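Local coordinates for solute-binding periplasmic protein of iron/siderophore ABC transporter (Yersinia pestis, PDB 6B2Y) that probably binds chelated iron in the periplasm of the plague bacterium and delivers it to an ABC transporter for uptake, at residues P216-A224 against C231-M239; L265-Y276 against I309-L318. One frame throughout, in Å; residues are numbered along the deposited sequence.

Contact 1 (P216-A224 against C231-M239); sequences PSVFIELRA and CGTAGKGNM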
loop_
_atom_site.group_PDB
_atom_site.type_symbol
_atom_site.label_atom_id
_atom_site.label_comp_id
_atom_site.label_asym_id
_atom_site.label_seq_id
_atom_site.Cartn_x
_atom_site.Cartn_y
_atom_site.Cartn_z
ATOM N N PRO A 216 3.351 -18.584 13.967
ATOM C CA PRO A 216 4.685 -17.998 14.144
ATOM C C PRO A 216 4.594 -16.550 14.605
ATOM O O PRO A 216 3.707 -15.802 14.187
ATOM C CB PRO A 216 5.294 -18.092 12.744
ATOM C CG PRO A 216 4.097 -17.970 11.835
ATOM C CD PRO A 216 2.994 -18.729 12.551
ATOM N N SER A 217 5.519 -16.155 15.479
ATOM C CA SER A 217 5.603 -14.758 15.874
ATOM C C SER A 217 6.312 -13.997 14.764
ATOM O O SER A 217 7.203 -14.529 14.099
ATOM C CB SER A 217 6.337 -14.600 17.205
ATOM O OG SER A 217 7.622 -15.193 17.163
ATOM N N VAL A 218 5.879 -12.765 14.536
ATOM C CA VAL A 218 6.293 -12.004 13.363
ATOM C C VAL A 218 6.607 -10.583 13.795
ATOM O O VAL A 218 5.829 -9.959 14.524
ATOM C CB VAL A 218 5.198 -11.968 12.274
ATOM C CG1 VAL A 218 5.689 -11.147 11.049
ATOM C CG2 VAL A 218 4.766 -13.373 11.862
ATOM N N PHE A 219 7.723 -10.051 13.303
ATOM C CA PHE A 219 8.005 -8.627 13.411
ATOM C C PHE A 219 8.177 -8.057 12.014
ATOM O O PHE A 219 8.964 -8.591 11.221
ATOM C CB PHE A 219 9.264 -8.334 14.228
ATOM C CG PHE A 219 9.555 -6.864 14.351
ATOM C CD1 PHE A 219 8.737 -6.050 15.120
ATOM C CD2 PHE A 219 10.609 -6.285 13.657
ATOM C CE1 PHE A 219 8.977 -4.687 15.221
ATOM C CE2 PHE A 219 10.852 -4.919 13.762
ATOM C CZ PHE A 219 10.038 -4.127 14.543
ATOM N N ILE A 220 7.442 -6.984 11.706
ATOM C CA ILE A 220 7.612 -6.269 10.442
ATOM C C ILE A 220 8.272 -4.921 10.718
ATOM O O ILE A 220 7.757 -4.103 11.487
ATOM C CB ILE A 220 6.284 -6.098 9.681
ATOM C CG1 ILE A 220 6.557 -5.438 8.319
ATOM C CG2 ILE A 220 5.281 -5.282 10.472
ATOM C CD1 ILE A 220 5.821 -6.063 7.177
ATOM N N GLU A 221 9.421 -4.689 10.091
ATOM C CA GLU A 221 10.103 -3.407 10.186
ATOM C C GLU A 221 9.743 -2.609 8.941
ATOM O O GLU A 221 10.236 -2.895 7.848
ATOM C CB GLU A 221 11.615 -3.592 10.311
ATOM C CG GLU A 221 12.303 -2.305 10.684
ATOM C CD GLU A 221 13.809 -2.415 10.668
ATOM O OE1 GLU A 221 14.466 -1.364 10.787
ATOM O OE2 GLU A 221 14.324 -3.543 10.534
ATOM N N LEU A 222 8.857 -1.626 9.103
ATOM C CA LEU A 222 8.451 -0.796 7.974
ATOM C C LEU A 222 9.556 0.193 7.594
ATOM O O LEU A 222 10.165 0.832 8.453
ATOM C CB LEU A 222 7.168 -0.043 8.309
ATOM C CG LEU A 222 5.973 -0.952 8.583
ATOM C CD1 LEU A 222 4.792 -0.140 9.151
ATOM C CD2 LEU A 222 5.565 -1.673 7.299
ATOM N N ARG A 223 9.771 0.340 6.289
ATOM C CA ARG A 223 10.837 1.200 5.766
ATOM C C ARG A 223 12.163 0.902 6.449
ATOM O O ARG A 223 12.876 1.807 6.888
ATOM C CB ARG A 223 10.458 2.669 5.875
ATOM C CG ARG A 223 9.071 2.966 5.317
ATOM C CD ARG A 223 8.635 4.397 5.585
ATOM N NE ARG A 223 8.650 4.713 7.009
ATOM C CZ ARG A 223 9.387 5.685 7.539
ATOM N NH1 ARG A 223 9.347 5.918 8.846
ATOM N NH2 ARG A 223 10.167 6.427 6.756
ATOM N N ALA A 224 12.465 -0.390 6.575
ATOM C CA ALA A 224 13.636 -0.858 7.300
ATOM C C ALA A 224 14.905 -0.193 6.790
ATOM O O ALA A 224 15.150 -0.145 5.580
ATOM C CB ALA A 224 13.751 -2.369 7.161
ATOM N N CYS A 231 13.152 0.733 13.655
ATOM C CA CYS A 231 12.068 -0.192 13.918
ATOM C C CYS A 231 10.740 0.541 14.034
ATOM O O CYS A 231 10.037 0.438 15.047
ATOM C CB CYS A 231 12.371 -1.025 15.163
ATOM S SG CYS A 231 14.104 -1.679 15.346
ATOM N N GLY A 232 10.407 1.306 13.002
ATOM C CA GLY A 232 9.010 1.554 12.725
ATOM C C GLY A 232 8.314 0.247 12.408
ATOM O O GLY A 232 8.916 -0.676 11.863
ATOM N N THR A 233 7.046 0.151 12.795
ATOM C CA THR A 233 6.334 -1.106 12.644
ATOM C C THR A 233 4.839 -0.809 12.636
ATOM O O THR A 233 4.418 0.351 12.693
ATOM C CB THR A 233 6.723 -2.096 13.753
ATOM O OG1 THR A 233 6.192 -3.388 13.447
ATOM C CG2 THR A 233 6.213 -1.634 15.118
ATOM N N ALA A 234 4.048 -1.871 12.534
ATOM C CA ALA A 234 2.592 -1.818 12.576
ATOM C C ALA A 234 2.093 -2.527 13.823
ATOM O O ALA A 234 2.580 -3.612 14.171
ATOM C CB ALA A 234 1.977 -2.478 11.337
ATOM N N GLY A 235 1.112 -1.915 14.489
ATOM C CA GLY A 235 0.513 -2.522 15.668
ATOM C C GLY A 235 -0.896 -3.028 15.421
ATOM O O GLY A 235 -1.091 -4.042 14.740
ATOM N N LYS A 236 -1.894 -2.325 15.960
ATOM C CA LYS A 236 -3.295 -2.730 15.796
ATOM C C LYS A 236 -3.889 -2.121 14.526
ATOM O O LYS A 236 -4.751 -1.234 14.557
ATOM C CB LYS A 236 -4.112 -2.328 17.017
ATOM C CG LYS A 236 -3.537 -2.797 18.344
ATOM C CD LYS A 236 -3.952 -1.814 19.446
ATOM C CE LYS A 236 -4.055 -2.510 20.787
ATOM N NZ LYS A 236 -2.698 -2.819 21.291
ATOM N N GLY A 237 -3.427 -2.637 13.386
ATOM C CA GLY A 237 -3.863 -2.165 12.094
ATOM C C GLY A 237 -2.700 -2.155 11.123
ATOM O O GLY A 237 -1.683 -2.805 11.356
ATOM N N ASN A 238 -2.880 -1.409 10.034
ATOM C CA ASN A 238 -1.944 -1.397 8.909
ATOM C C ASN A 238 -1.450 -2.804 8.585
ATOM O O ASN A 238 -2.258 -3.733 8.539
ATOM C CB ASN A 238 -0.800 -0.443 9.204
ATOM C CG ASN A 238 -0.031 -0.053 7.940
ATOM O OD1 ASN A 238 1.084 -0.513 7.738
ATOM N ND2 ASN A 238 -0.637 0.767 7.084
ATOM N N MET A 239 -0.135 -2.990 8.360
ATOM C CA MET A 239 0.340 -4.294 7.936
ATOM C C MET A 239 0.169 -5.346 9.021
ATOM O O MET A 239 0.190 -6.540 8.707
ATOM C CB MET A 239 1.809 -4.194 7.496
ATOM C CG MET A 239 1.998 -3.397 6.219
ATOM S SD MET A 239 3.224 -4.230 5.204
ATOM C CE MET A 239 3.657 -3.027 3.938
HETATM O O HOH W 1 5.798 -6.248 13.960
HETATM O O HOH W 2 11.746 1.992 10.222
#
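The hydroxyl OG1 of Thr233 gives its proton to the carbonyl O of Ile220 at 2.6 Å, in the carbonyl plane, and takes a second hydrogen bond from a water. That water also accepts from Ile220 N, so backbone N and O of one strand residue are both served through a single threonine. OG1 stands anti to the backbone N of Thr233 (chi1 -170°), which turns it to strand 217-221. Further along, Leu222 N donates to Gly232 O at 2.9 Å, while a second water bridges Leu222 O and Gly232 N. Phe219 CE1 passes 3.5 Å from Thr233 OG1. Apolar pairs surround these bonds: Cys231 CB meets the edge of the Phe219 ring at CZ, the sulfur of Cys231 being tied to Cys230 in a vicinal disulfide. Toward the loop 235-239, Met239 SD touches Ile220 CD1 at 3.7 Å and also Leu222 CD2, and Leu222 CD1 lies 3.5 Å from Thr233 C. Short strand 232-234 therefore does not join strand 217-221 as a regular sheet neighbour, the two running at 128°; a side-chain hydroxyl and two waters supply much of the polar pairing that a ladder of backbone bonds would otherwise give.

Contact 2 (L265-Y276 against I309-L318); sequences LEKVLAAKPDIY and ILGRKGINTL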
loop_
_atom_site.group_PDB
_atom_site.type_symbol
_atom_site.label_atom_id
_atom_site.label_comp_id
_atom_site.label_asym_id
_atom_site.label_seq_id
_atom_site.Cartn_x
_atom_site.Cartn_y
_atom_site.Cartn_z
ATOM N N LEU A 265 14.711 -1.123 19.298
ATOM C CA LEU A 265 15.393 -2.322 18.816
ATOM C C LEU A 265 15.558 -3.357 19.922
ATOM O O LEU A 265 15.489 -4.561 19.657
ATOM C CB LEU A 265 16.749 -1.959 18.209
ATOM C CG LEU A 265 17.582 -3.146 17.722
ATOM C CD1 LEU A 265 16.786 -3.977 16.716
ATOM C CD2 LEU A 265 18.904 -2.701 17.102
ATOM N N GLU A 266 15.758 -2.908 21.166
ATOM C CA GLU A 266 15.938 -3.854 22.263
ATOM C C GLU A 266 14.704 -4.723 22.468
ATOM O O GLU A 266 14.827 -5.898 22.835
ATOM C CB GLU A 266 16.282 -3.100 23.551
ATOM C CG GLU A 266 17.593 -2.298 23.492
ATOM C CD GLU A 266 17.462 -0.987 22.719
ATOM O OE1 GLU A 266 18.470 -0.564 22.106
ATOM O OE2 GLU A 266 16.359 -0.387 22.723
ATOM N N LYS A 267 13.512 -4.174 22.223
ATOM C CA LYS A 267 12.294 -4.956 22.400
ATOM C C LYS A 267 12.134 -5.988 21.290
ATOM O O LYS A 267 11.719 -7.122 21.550
ATOM C CB LYS A 267 11.079 -4.033 22.459
ATOM C CG LYS A 267 10.952 -3.268 23.760
ATOM C CD LYS A 267 10.436 -1.870 23.518
ATOM C CE LYS A 267 9.950 -1.241 24.815
ATOM N NZ LYS A 267 9.286 -2.250 25.676
ATOM N N VAL A 268 12.459 -5.614 20.049
ATOM C CA VAL A 268 12.440 -6.580 18.953
ATOM C C VAL A 268 13.332 -7.769 19.284
ATOM O O VAL A 268 12.917 -8.928 19.170
ATOM C CB VAL A 268 12.865 -5.911 17.633
ATOM C CG1 VAL A 268 12.707 -6.879 16.473
ATOM C CG2 VAL A 268 12.057 -4.649 17.404
ATOM N N LEU A 269 14.569 -7.496 19.717
ATOM C CA LEU A 269 15.491 -8.578 20.047
ATOM C C LEU A 269 14.965 -9.415 21.205
ATOM O O LEU A 269 15.001 -10.651 21.152
ATOM C CB LEU A 269 16.871 -8.012 20.384
ATOM C CG LEU A 269 17.504 -7.101 19.329
ATOM C CD1 LEU A 269 18.881 -6.652 19.781
ATOM C CD2 LEU A 269 17.576 -7.799 17.990
ATOM N N ALA A 270 14.470 -8.761 22.258
ATOM C CA ALA A 270 13.917 -9.495 23.398
ATOM C C ALA A 270 12.701 -10.325 23.004
ATOM O O ALA A 270 12.405 -11.341 23.647
ATOM C CB ALA A 270 13.547 -8.526 24.525
ATOM N N ALA A 271 11.979 -9.913 21.963
ATOM C CA ALA A 271 10.820 -10.677 21.521
ATOM C C ALA A 271 11.202 -11.939 20.759
ATOM O O ALA A 271 10.395 -12.873 20.689
ATOM C CB ALA A 271 9.917 -9.798 20.658
ATOM N N LYS A 272 12.403 -11.984 20.188
ATOM C CA LYS A 272 12.901 -13.148 19.463
ATOM C C LYS A 272 11.893 -13.692 18.444
ATOM O O LYS A 272 11.529 -14.871 18.493
ATOM C CB LYS A 272 13.322 -14.234 20.442
ATOM C CG LYS A 272 14.061 -13.676 21.655
ATOM C CD LYS A 272 14.623 -14.774 22.546
ATOM C CE LYS A 272 13.770 -14.955 23.791
ATOM N NZ LYS A 272 13.684 -16.393 24.179
ATOM N N PRO A 273 11.446 -12.864 17.499
ATOM C CA PRO A 273 10.373 -13.291 16.592
ATOM C C PRO A 273 10.798 -14.453 15.711
ATOM O O PRO A 273 11.948 -14.546 15.269
ATOM C CB PRO A 273 10.099 -12.034 15.754
ATOM C CG PRO A 273 11.391 -11.255 15.818
ATOM C CD PRO A 273 11.916 -11.496 17.193
ATOM N N ASP A 274 9.838 -15.333 15.437
ATOM C CA ASP A 274 10.104 -16.465 14.555
ATOM C C ASP A 274 10.438 -16.005 13.140
ATOM O O ASP A 274 11.284 -16.610 12.466
ATOM C CB ASP A 274 8.904 -17.405 14.516
ATOM C CG ASP A 274 8.624 -18.047 15.855
ATOM O OD1 ASP A 274 9.587 -18.280 16.622
ATOM O OD2 ASP A 274 7.435 -18.332 16.130
ATOM N N ILE A 275 9.780 -14.941 12.676
ATOM C CA ILE A 275 9.849 -14.485 11.290
ATOM C C ILE A 275 10.110 -12.984 11.284
ATOM O O ILE A 275 9.537 -12.244 12.088
ATOM C CB ILE A 275 8.542 -14.824 10.540
ATOM C CG1 ILE A 275 8.405 -16.337 10.375
ATOM C CG2 ILE A 275 8.467 -14.116 9.188
ATOM C CD1 ILE A 275 7.088 -16.771 9.790
ATOM N N TYR A 276 10.984 -12.536 10.374
ATOM C CA TYR A 276 11.329 -11.126 10.225
ATOM C C TYR A 276 10.954 -10.670 8.823
ATOM O O TYR A 276 11.278 -11.344 7.840
ATOM C CB TYR A 276 12.827 -10.874 10.475
ATOM C CG TYR A 276 13.263 -9.476 10.069
ATOM C CD1 TYR A 276 13.161 -8.416 10.952
ATOM C CD2 TYR A 276 13.767 -9.227 8.802
ATOM C CE1 TYR A 276 13.545 -7.138 10.592
ATOM C CE2 TYR A 276 14.153 -7.941 8.424
ATOM C CZ TYR A 276 14.049 -6.909 9.326
ATOM O OH TYR A 276 14.422 -5.634 8.967
ATOM N N ILE A 309 20.262 -5.126 4.227
ATOM C CA ILE A 309 19.403 -4.698 5.327
ATOM C C ILE A 309 19.500 -5.681 6.489
ATOM O O ILE A 309 19.443 -5.291 7.662
ATOM C CB ILE A 309 17.953 -4.529 4.828
ATOM C CG1 ILE A 309 17.832 -3.248 4.000
ATOM C CG2 ILE A 309 16.957 -4.499 5.992
ATOM C CD1 ILE A 309 17.890 -2.001 4.849
ATOM N N LEU A 310 19.645 -6.969 6.180
ATOM C CA LEU A 310 19.752 -7.990 7.215
ATOM C C LEU A 310 21.106 -7.976 7.913
ATOM O O LEU A 310 21.259 -8.641 8.942
ATOM C CB LEU A 310 19.506 -9.376 6.618
ATOM C CG LEU A 310 18.139 -9.682 6.005
ATOM C CD1 LEU A 310 18.145 -11.072 5.418
ATOM C CD2 LEU A 310 17.062 -9.545 7.050
ATOM N N GLY A 311 22.087 -7.255 7.373
ATOM C CA GLY A 311 23.398 -7.158 7.981
ATOM C C GLY A 311 23.590 -6.000 8.935
ATOM O O GLY A 311 24.711 -5.789 9.410
ATOM N N ARG A 312 22.535 -5.241 9.235
ATOM C CA ARG A 312 22.648 -4.127 10.166
ATOM C C ARG A 312 22.854 -4.635 11.590
ATOM O O ARG A 312 22.480 -5.756 11.939
ATOM C CB ARG A 312 21.391 -3.247 10.128
ATOM C CG ARG A 312 21.231 -2.393 8.881
ATOM C CD ARG A 312 19.869 -1.686 8.885
ATOM N NE ARG A 312 18.774 -2.649 8.814
ATOM C CZ ARG A 312 17.639 -2.554 9.509
ATOM N NH1 ARG A 312 17.434 -1.538 10.326
ATOM N NH2 ARG A 312 16.709 -3.490 9.387
ATOM N N LYS A 313 23.455 -3.783 12.419
ATOM C CA LYS A 313 23.688 -4.144 13.810
ATOM C C LYS A 313 22.368 -4.407 14.522
ATOM O O LYS A 313 21.329 -3.833 14.185
ATOM C CB LYS A 313 24.454 -3.039 14.531
ATOM C CG LYS A 313 25.784 -2.680 13.889
ATOM C CD LYS A 313 26.649 -1.819 14.809
ATOM C CE LYS A 313 27.910 -2.566 15.289
ATOM N NZ LYS A 313 27.630 -3.837 16.042
ATOM N N GLY A 314 22.417 -5.287 15.526
ATOM C CA GLY A 314 21.241 -5.639 16.303
ATOM C C GLY A 314 20.350 -6.615 15.567
ATOM O O GLY A 314 20.135 -7.743 16.024
ATOM N N ILE A 315 19.847 -6.181 14.407
ATOM C CA ILE A 315 19.044 -7.041 13.543
ATOM C C ILE A 315 19.780 -8.337 13.206
ATOM O O ILE A 315 19.175 -9.414 13.157
ATOM C CB ILE A 315 18.643 -6.265 12.270
ATOM C CG1 ILE A 315 17.866 -4.996 12.642
ATOM C CG2 ILE A 315 17.888 -7.150 11.284
ATOM C CD1 ILE A 315 16.467 -5.245 13.195
ATOM N N ASN A 316 21.097 -8.263 12.956
ATOM C CA ASN A 316 21.806 -9.457 12.507
ATOM C C ASN A 316 22.056 -10.469 13.627
ATOM O O ASN A 316 22.668 -11.510 13.364
ATOM C CB ASN A 316 23.130 -9.080 11.819
ATOM C CG ASN A 316 24.100 -8.344 12.736
ATOM O OD1 ASN A 316 23.921 -8.293 13.954
ATOM N ND2 ASN A 316 25.147 -7.766 12.141
ATOM N N THR A 317 21.590 -10.204 14.847
ATOM C CA THR A 317 21.629 -11.184 15.928
ATOM C C THR A 317 20.317 -11.953 16.085
ATOM O O THR A 317 20.253 -12.878 16.901
ATOM C CB THR A 317 21.990 -10.505 17.258
ATOM O OG1 THR A 317 20.872 -9.755 17.744
ATOM C CG2 THR A 317 23.206 -9.572 17.089
ATOM N N LEU A 318 19.281 -11.599 15.318
ATOM C CA LEU A 318 18.000 -12.290 15.377
ATOM C C LEU A 318 18.125 -13.692 14.800
ATOM O O LEU A 318 18.686 -13.880 13.717
ATOM C CB LEU A 318 16.937 -11.506 14.597
ATOM C CG LEU A 318 16.425 -10.185 15.182
ATOM C CD1 LEU A 318 15.741 -9.330 14.093
ATOM C CD2 LEU A 318 15.453 -10.457 16.324
#
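Leu318 crosses Leu269 and Pro273 at about a right angle, its CD2 branch 3.8 Å from Leu269 CD2 and its CD1 branch reaching Tyr276 CD1. One leucine thus meets helix 265-271, the proline after it and the strand that follows. Tyr276 and Leu310 run past each other in opposite directions, with Leu310 CD2 3.6 Å from Tyr276 CE2. With CG anti to the backbone N (chi1 169°), the tyrosine points its hydroxyl at Arg312, whose guanidinium plane is turned 43° from the ring. Tyr276 OH lies at the guanidinium edge, but its angle to Arg312 NH2 is poor for a hydrogen bond; both bind Glu221 instead. Arg312 NE donates to a lone pair of Ile309 O at 3.0 Å, slightly tilted from the guanidinium plane, and Ile315 CG1 lies against one face. Leu265 splits its two branches, CD2 lying 3.8 Å from Gly314 CA and CD1 on Ile315 CD1. Gly314 O accepts from both the hydroxyl and the backbone N of Thr317, closing the turn beside Leu269. The contact packs the end of helix 299-310 and the 3-10 turn 315-317 against helix 265-271 and strand 275-280, with helix 319-322 and strand 326-330 also touching Tyr276 and Leu310.

Contact 1 closes before contact 2 opens along the chain, and their centres lie 12 Å apart on the same side of the chain's centre. Strands 217-221 and 275-280, one from each contact, are parallel neighbours in the mixed five-stranded sheet, so both contacts belong to one lobe of this periplasmic binding protein. Glu221 joins them: its OE2 forms a salt bridge with Arg312 NH2 and a probable hydrogen bond with Tyr276 OH, both at 2.6 Å, which would favour a charged carboxylate within the buried interior. Helix 265-271 adds a second link, with Val268 on Phe219 and Leu265 on Cys231. Here the buried Glu221 ties the two sheet neighbours, and the turns attached to them, together within one lobe.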